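Local coordinates for protein acyl-CoA dehydrogenase (Geobacillus kaustophilus, PDB 2PG0) that probably catalyses the FAD-dependent dehydrogenation of acyl chains, introducing a double bond at the alpha-beta position, at residues Y152-Q157 with Q221-P226; Q157-T162 with T215-F220. All coordinates share one frame; numbering follows the deposited sequence.

Contact 1: Y152-Q157 with Q221-P226; sequences YIVNGQ and QDAKVP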
# COMPACT_ATOMS: atom_id res chain seq x y z
N TYR A 152 -35.30 -27.48 26.83
CA TYR A 152 -34.09 -27.81 26.08
C TYR A 152 -32.94 -27.92 27.06
O TYR A 152 -32.74 -27.04 27.90
CB TYR A 152 -33.76 -26.71 25.06
CG TYR A 152 -34.63 -26.69 23.84
CD1 TYR A 152 -34.39 -27.56 22.77
CD2 TYR A 152 -35.69 -25.80 23.72
CE1 TYR A 152 -35.18 -27.55 21.64
CE2 TYR A 152 -36.49 -25.77 22.59
CZ TYR A 152 -36.23 -26.66 21.55
OH TYR A 152 -37.01 -26.64 20.43
N ILE A 153 -32.20 -29.02 26.97
CA ILE A 153 -31.00 -29.19 27.79
C ILE A 153 -29.81 -28.70 26.96
O ILE A 153 -29.48 -29.29 25.92
CB ILE A 153 -30.79 -30.66 28.25
CG1 ILE A 153 -32.06 -31.24 28.92
CG2 ILE A 153 -29.57 -30.78 29.15
CD1 ILE A 153 -32.69 -30.37 30.01
N VAL A 154 -29.19 -27.61 27.41
CA VAL A 154 -28.15 -26.93 26.63
C VAL A 154 -26.75 -27.20 27.17
O VAL A 154 -26.47 -27.04 28.37
CB VAL A 154 -28.41 -25.40 26.50
CG1 VAL A 154 -27.39 -24.74 25.57
CG2 VAL A 154 -29.82 -25.14 26.00
N ASN A 155 -25.87 -27.63 26.27
CA ASN A 155 -24.48 -27.90 26.61
C ASN A 155 -23.56 -27.26 25.58
O ASN A 155 -23.72 -27.45 24.38
CB ASN A 155 -24.23 -29.40 26.68
CG ASN A 155 -24.71 -30.00 27.98
OD1 ASN A 155 -24.09 -29.82 29.02
ND2 ASN A 155 -25.83 -30.71 27.92
N GLY A 156 -22.59 -26.48 26.06
CA GLY A 156 -21.68 -25.81 25.15
C GLY A 156 -21.03 -24.60 25.76
O GLY A 156 -21.21 -24.30 26.94
N GLN A 157 -20.25 -23.90 24.95
CA GLN A 157 -19.50 -22.74 25.39
C GLN A 157 -19.52 -21.72 24.26
O GLN A 157 -19.37 -22.07 23.08
CB GLN A 157 -18.07 -23.14 25.74
CG GLN A 157 -17.18 -22.00 26.25
CD GLN A 157 -15.80 -22.48 26.68
OE1 GLN A 157 -15.61 -23.65 27.00
NE2 GLN A 157 -14.83 -21.57 26.69
N GLN A 221 -23.81 -25.87 31.05
CA GLN A 221 -23.60 -27.22 31.55
C GLN A 221 -24.96 -27.77 31.97
O GLN A 221 -25.46 -27.48 33.06
CB GLN A 221 -22.59 -27.22 32.70
CG GLN A 221 -21.17 -26.80 32.26
CD GLN A 221 -20.24 -26.41 33.40
OE1 GLN A 221 -19.72 -25.28 33.42
NE2 GLN A 221 -20.01 -27.33 34.34
N ASP A 222 -25.56 -28.55 31.06
CA ASP A 222 -26.94 -29.04 31.19
C ASP A 222 -27.91 -27.91 31.54
O ASP A 222 -28.72 -28.03 32.47
CB ASP A 222 -27.03 -30.17 32.22
CG ASP A 222 -26.31 -31.42 31.76
OD1 ASP A 222 -26.59 -31.88 30.63
OD2 ASP A 222 -25.47 -31.93 32.53
N ALA A 223 -27.83 -26.83 30.77
CA ALA A 223 -28.67 -25.66 30.99
C ALA A 223 -30.11 -26.02 30.69
O ALA A 223 -30.41 -26.52 29.61
CB ALA A 223 -28.21 -24.51 30.12
N LYS A 224 -30.99 -25.77 31.66
CA LYS A 224 -32.40 -26.13 31.55
C LYS A 224 -33.20 -24.92 31.06
O LYS A 224 -33.55 -24.03 31.84
CB LYS A 224 -32.93 -26.62 32.91
CG LYS A 224 -34.14 -27.54 32.81
CD LYS A 224 -34.71 -27.88 34.19
CE LYS A 224 -35.90 -28.83 34.09
NZ LYS A 224 -35.54 -30.15 33.47
N VAL A 225 -33.46 -24.89 29.76
CA VAL A 225 -34.11 -23.75 29.12
C VAL A 225 -35.53 -24.14 28.67
O VAL A 225 -35.69 -25.11 27.93
CB VAL A 225 -33.30 -23.24 27.89
CG1 VAL A 225 -33.94 -22.00 27.29
CG2 VAL A 225 -31.86 -22.94 28.29
N PRO A 226 -36.55 -23.38 29.12
CA PRO A 226 -37.93 -23.67 28.69
C PRO A 226 -38.05 -23.72 27.17
O PRO A 226 -37.47 -22.89 26.48
CB PRO A 226 -38.72 -22.47 29.24
CG PRO A 226 -37.94 -21.99 30.39
CD PRO A 226 -36.50 -22.23 30.05
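Residues 152-157 and 223-226 pair as antiparallel strands, their axes 137° apart, through Tyr152 with Val225 and Val154 with Ala223 as hydrogen-bonded pairs. Tyr152 N reaches Val225 O at 2.6 Å, and Val225 N returns to Tyr152 O. The second pair repeats this, with Ala223 N to Val154 O at 2.8 Å. Ile153 and Lys224 form the non-hydrogen-bonded pair between them. The buried face carries Tyr152, Val154, Ala223 and Val225. Val154 CB lies 3.7 Å from Ala223 CB, and Val154 CG2 meets Val225 CG2. Leu190 of strand 187-193 packs on this face. The pair belongs to the antiparallel sheet of the acyl-CoA dehydrogenase middle domain, a beta domain. Asp222 and Ala223 both face Val154, which makes a G1 beta bulge. Asn155 clasps the bulge with both ends of its amide. Its CG sits beside the backbone N, opposite the carbonyl carbon (chi1 -79°), bringing the amide to Asp222. Its OD1 accepts Asp222 N at 2.8 Å, from above the carbonyl plane. Its ND2 donates to Asp222 OD1 at 3.0 Å, nearly in the amide plane but about 49° out of the carboxylate plane. The two planes are perpendicular. With an alanine here both bonds go, and Asp222 N would probably lose this acceptor and its carboxylate be freer to turn. Ile153 lies on the other face, its CG2 3.5 Å from Asp222 OD1. Tyr152 OH bonds to Glu234.

Contact 2: Q157-T162 with T215-F220; sequences QKTFIT and TAELFF. With FAD (flavin-adenine dinucleotide), chain C.
Backbone hydrogen bonds pair Lys158 with Leu218 and Ile161 with Ala216 in antiparallel fashion. Between the pairs the register slips by one residue, a beta bulge. Among polar side chains, Gln157 NE2 donates to Glu217 OE2 at 2.9 Å. The bond is bent (139°) and meets the carboxylate from above its plane. With CG anti to the backbone N (chi1 -179°) and the chain extended, the Gln157 amide lies alongside Phe219, its CD 3.3 Å from Phe219 CE1. Apolar contacts lie on the face of Lys158, Ile161, Ala216 and Leu218. The Ile161 and Leu218 side chains cross at about a right angle, with Ile161 CG1 4.0 Å from Leu218 CD1. Lys158 CG touches the Phe220 ring edge, and Lys158 NZ bridges to Glu131. At the corner, Thr215 CG2 packs on Phe160 C at 3.5 Å, and Tyr347 of the second subunit meets the Phe160 ring edge-to-face. The cofactor contacts come from residues 160-162. Ile161 CD1 is 3.7 Å from FAD N3. Thr162 N donates to FAD O4 at 2.9 Å, and Thr162 OG1 to FAD N5 at 3.0 Å. A water links Thr162 OG1 to Thr215 OG1. Two bonds to the flavin's redox-active edge would be expected to influence its electron affinity.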
# COMPACT_ATOMS: atom_id res chain seq x y z
N GLN A 157 -20.25 -23.90 24.95
CA GLN A 157 -19.50 -22.74 25.39
C GLN A 157 -19.52 -21.72 24.26
O GLN A 157 -19.37 -22.07 23.08
CB GLN A 157 -18.07 -23.14 25.74
CG GLN A 157 -17.18 -22.00 26.25
CD GLN A 157 -15.80 -22.48 26.68
OE1 GLN A 157 -15.61 -23.65 27.00
NE2 GLN A 157 -14.83 -21.57 26.69
N LYS A 158 -19.76 -20.47 24.64
CA LYS A 158 -19.75 -19.36 23.70
C LYS A 158 -18.67 -18.39 24.13
O LYS A 158 -18.40 -18.26 25.32
CB LYS A 158 -21.12 -18.67 23.67
CG LYS A 158 -22.26 -19.56 23.16
CD LYS A 158 -22.10 -19.87 21.68
CE LYS A 158 -23.26 -20.68 21.14
NZ LYS A 158 -22.97 -21.15 19.75
N THR A 159 -18.05 -17.72 23.17
CA THR A 159 -16.87 -16.93 23.46
C THR A 159 -16.96 -15.54 22.84
O THR A 159 -17.67 -15.35 21.85
CB THR A 159 -15.59 -17.68 23.00
OG1 THR A 159 -14.41 -16.96 23.41
CG2 THR A 159 -15.59 -17.83 21.50
N PHE A 160 -16.26 -14.58 23.45
CA PHE A 160 -16.26 -13.18 23.02
C PHE A 160 -17.64 -12.51 23.01
O PHE A 160 -17.95 -11.73 22.11
CB PHE A 160 -15.66 -13.02 21.61
CG PHE A 160 -14.35 -13.71 21.39
CD1 PHE A 160 -13.25 -13.41 22.19
CD2 PHE A 160 -14.20 -14.60 20.34
CE1 PHE A 160 -12.01 -14.04 21.97
CE2 PHE A 160 -12.97 -15.23 20.11
CZ PHE A 160 -11.88 -14.95 20.92
N ILE A 161 -18.47 -12.78 24.01
CA ILE A 161 -19.85 -12.28 23.97
C ILE A 161 -19.95 -10.84 24.49
O ILE A 161 -19.69 -10.57 25.66
CB ILE A 161 -20.84 -13.24 24.70
CG1 ILE A 161 -20.77 -14.65 24.10
CG2 ILE A 161 -22.29 -12.67 24.69
CD1 ILE A 161 -20.79 -14.72 22.55
N THR A 162 -20.33 -9.93 23.60
CA THR A 162 -20.52 -8.51 23.94
C THR A 162 -21.72 -8.41 24.91
O THR A 162 -22.69 -9.16 24.76
CB THR A 162 -20.76 -7.69 22.66
OG1 THR A 162 -19.61 -7.79 21.81
CG2 THR A 162 -21.01 -6.20 22.97
N THR A 215 -17.02 -7.93 27.82
CA THR A 215 -16.94 -9.11 26.97
C THR A 215 -16.63 -10.32 27.83
O THR A 215 -15.73 -10.26 28.68
CB THR A 215 -15.85 -8.98 25.90
OG1 THR A 215 -15.82 -7.64 25.40
CG2 THR A 215 -16.11 -9.95 24.75
N ALA A 216 -17.35 -11.42 27.62
CA ALA A 216 -17.18 -12.61 28.43
C ALA A 216 -17.55 -13.89 27.70
O ALA A 216 -18.26 -13.87 26.69
CB ALA A 216 -17.98 -12.50 29.74
N GLU A 217 -17.06 -15.01 28.23
CA GLU A 217 -17.47 -16.33 27.75
C GLU A 217 -18.72 -16.76 28.51
O GLU A 217 -18.93 -16.34 29.65
CB GLU A 217 -16.35 -17.36 27.95
CG GLU A 217 -15.09 -17.08 27.15
CD GLU A 217 -14.15 -18.27 27.11
OE1 GLU A 217 -13.53 -18.58 28.15
OE2 GLU A 217 -14.05 -18.90 26.04
N LEU A 218 -19.54 -17.58 27.86
CA LEU A 218 -20.74 -18.13 28.47
C LEU A 218 -20.63 -19.65 28.49
O LEU A 218 -20.15 -20.24 27.53
CB LEU A 218 -22.00 -17.72 27.69
CG LEU A 218 -22.26 -16.21 27.52
CD1 LEU A 218 -23.48 -15.98 26.65
CD2 LEU A 218 -22.40 -15.49 28.86
N PHE A 219 -21.09 -20.26 29.58
CA PHE A 219 -20.99 -21.70 29.76
C PHE A 219 -22.37 -22.30 30.01
O PHE A 219 -23.13 -21.79 30.83
CB PHE A 219 -20.04 -22.04 30.91
CG PHE A 219 -18.66 -21.48 30.72
CD1 PHE A 219 -17.71 -22.15 29.95
CD2 PHE A 219 -18.29 -20.27 31.32
CE1 PHE A 219 -16.42 -21.63 29.78
CE2 PHE A 219 -17.00 -19.74 31.15
CZ PHE A 219 -16.07 -20.43 30.37
N PHE A 220 -22.67 -23.37 29.28
CA PHE A 220 -23.92 -24.09 29.43
C PHE A 220 -23.58 -25.52 29.78
O PHE A 220 -23.08 -26.28 28.94
CB PHE A 220 -24.76 -24.01 28.15
CG PHE A 220 -25.00 -22.60 27.66
CD1 PHE A 220 -26.03 -21.82 28.19
CD2 PHE A 220 -24.20 -22.04 26.66
CE1 PHE A 220 -26.26 -20.52 27.75
CE2 PHE A 220 -24.42 -20.74 26.21
CZ PHE A 220 -25.45 -19.98 26.75
PA FAD C . -11.31 -17.68 13.13
O1A FAD C . -10.66 -18.84 13.82
O2A FAD C . -12.64 -18.01 12.51
O5B FAD C . -10.30 -17.10 12.00
C5B FAD C . -8.96 -16.76 12.35
C4B FAD C . -8.33 -16.07 11.14
O4B FAD C . -8.36 -16.96 10.03
C3B FAD C . -9.12 -14.83 10.73
O3B FAD C . -8.26 -13.81 10.28
C2B FAD C . -9.95 -15.31 9.56
O2B FAD C . -10.34 -14.26 8.69
C1B FAD C . -8.99 -16.32 8.93
N9A FAD C . -9.74 -17.26 8.07
C8A FAD C . -10.65 -18.21 8.46
N7A FAD C . -11.11 -18.84 7.36
C5A FAD C . -10.51 -18.29 6.27
C6A FAD C . -10.62 -18.55 4.91
N6A FAD C . -11.54 -19.41 4.47
N1A FAD C . -9.87 -17.81 4.02
C2A FAD C . -9.01 -16.82 4.46
N3A FAD C . -8.90 -16.57 5.82
C4A FAD C . -9.64 -17.30 6.71
N1 FAD C . -19.27 -13.29 18.63
C2 FAD C . -20.62 -13.43 18.91
O2 FAD C . -21.23 -14.42 18.49
N3 FAD C . -21.28 -12.47 19.67
C4 FAD C . -20.59 -11.38 20.15
O4 FAD C . -21.17 -10.54 20.84
C4X FAD C . -19.23 -11.23 19.86
N5 FAD C . -18.52 -10.14 20.33
C5X FAD C . -17.17 -10.00 20.07
C6 FAD C . -16.49 -8.90 20.58
C7 FAD C . -15.13 -8.75 20.32
C7M FAD C . -14.44 -7.54 20.88
C8 FAD C . -14.45 -9.71 19.54
C8M FAD C . -12.99 -9.61 19.22
C9 FAD C . -15.14 -10.81 19.04
C9A FAD C . -16.50 -10.96 19.29
N10 FAD C . -17.21 -12.05 18.79
C10 FAD C . -18.57 -12.20 19.09
C1' FAD C . -16.56 -13.07 17.88
C2' FAD C . -16.14 -12.58 16.48
O2' FAD C . -17.22 -12.44 15.59
C3' FAD C . -15.15 -13.61 15.93
O3' FAD C . -13.93 -13.38 16.59
C4' FAD C . -14.95 -13.55 14.41
O4' FAD C . -16.11 -13.97 13.71
C5' FAD C . -13.77 -14.41 13.96
O5' FAD C . -13.87 -15.73 14.48
P FAD C . -12.61 -16.35 15.26
O1P FAD C . -12.14 -15.41 16.34
O2P FAD C . -12.97 -17.70 15.80
O3P FAD C . -11.43 -16.44 14.16
O HOH W 1 -17.43 -6.68 23.58

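In the fold
Contacts 1 and 2 lie end to end on strand 151-161 and share Gln157. Their centres are 14 Å apart. The partner strands 216-220 and 223-226 follow each other in the chain, with a corner at Gln221 and Asp222 between them. A probable hydrogen bond from Phe220 N to Gly156 O, 2.9 Å long, joins the two contacts. Phe220 CB also packs on Val154 O. Contact 2 is the end that meets the cofactor, whereas the Val154 side chain of contact 1 is about 14 Å from FAD. The strand therefore runs from the outer part of the middle domain to the flavin, where the second subunit also meets it.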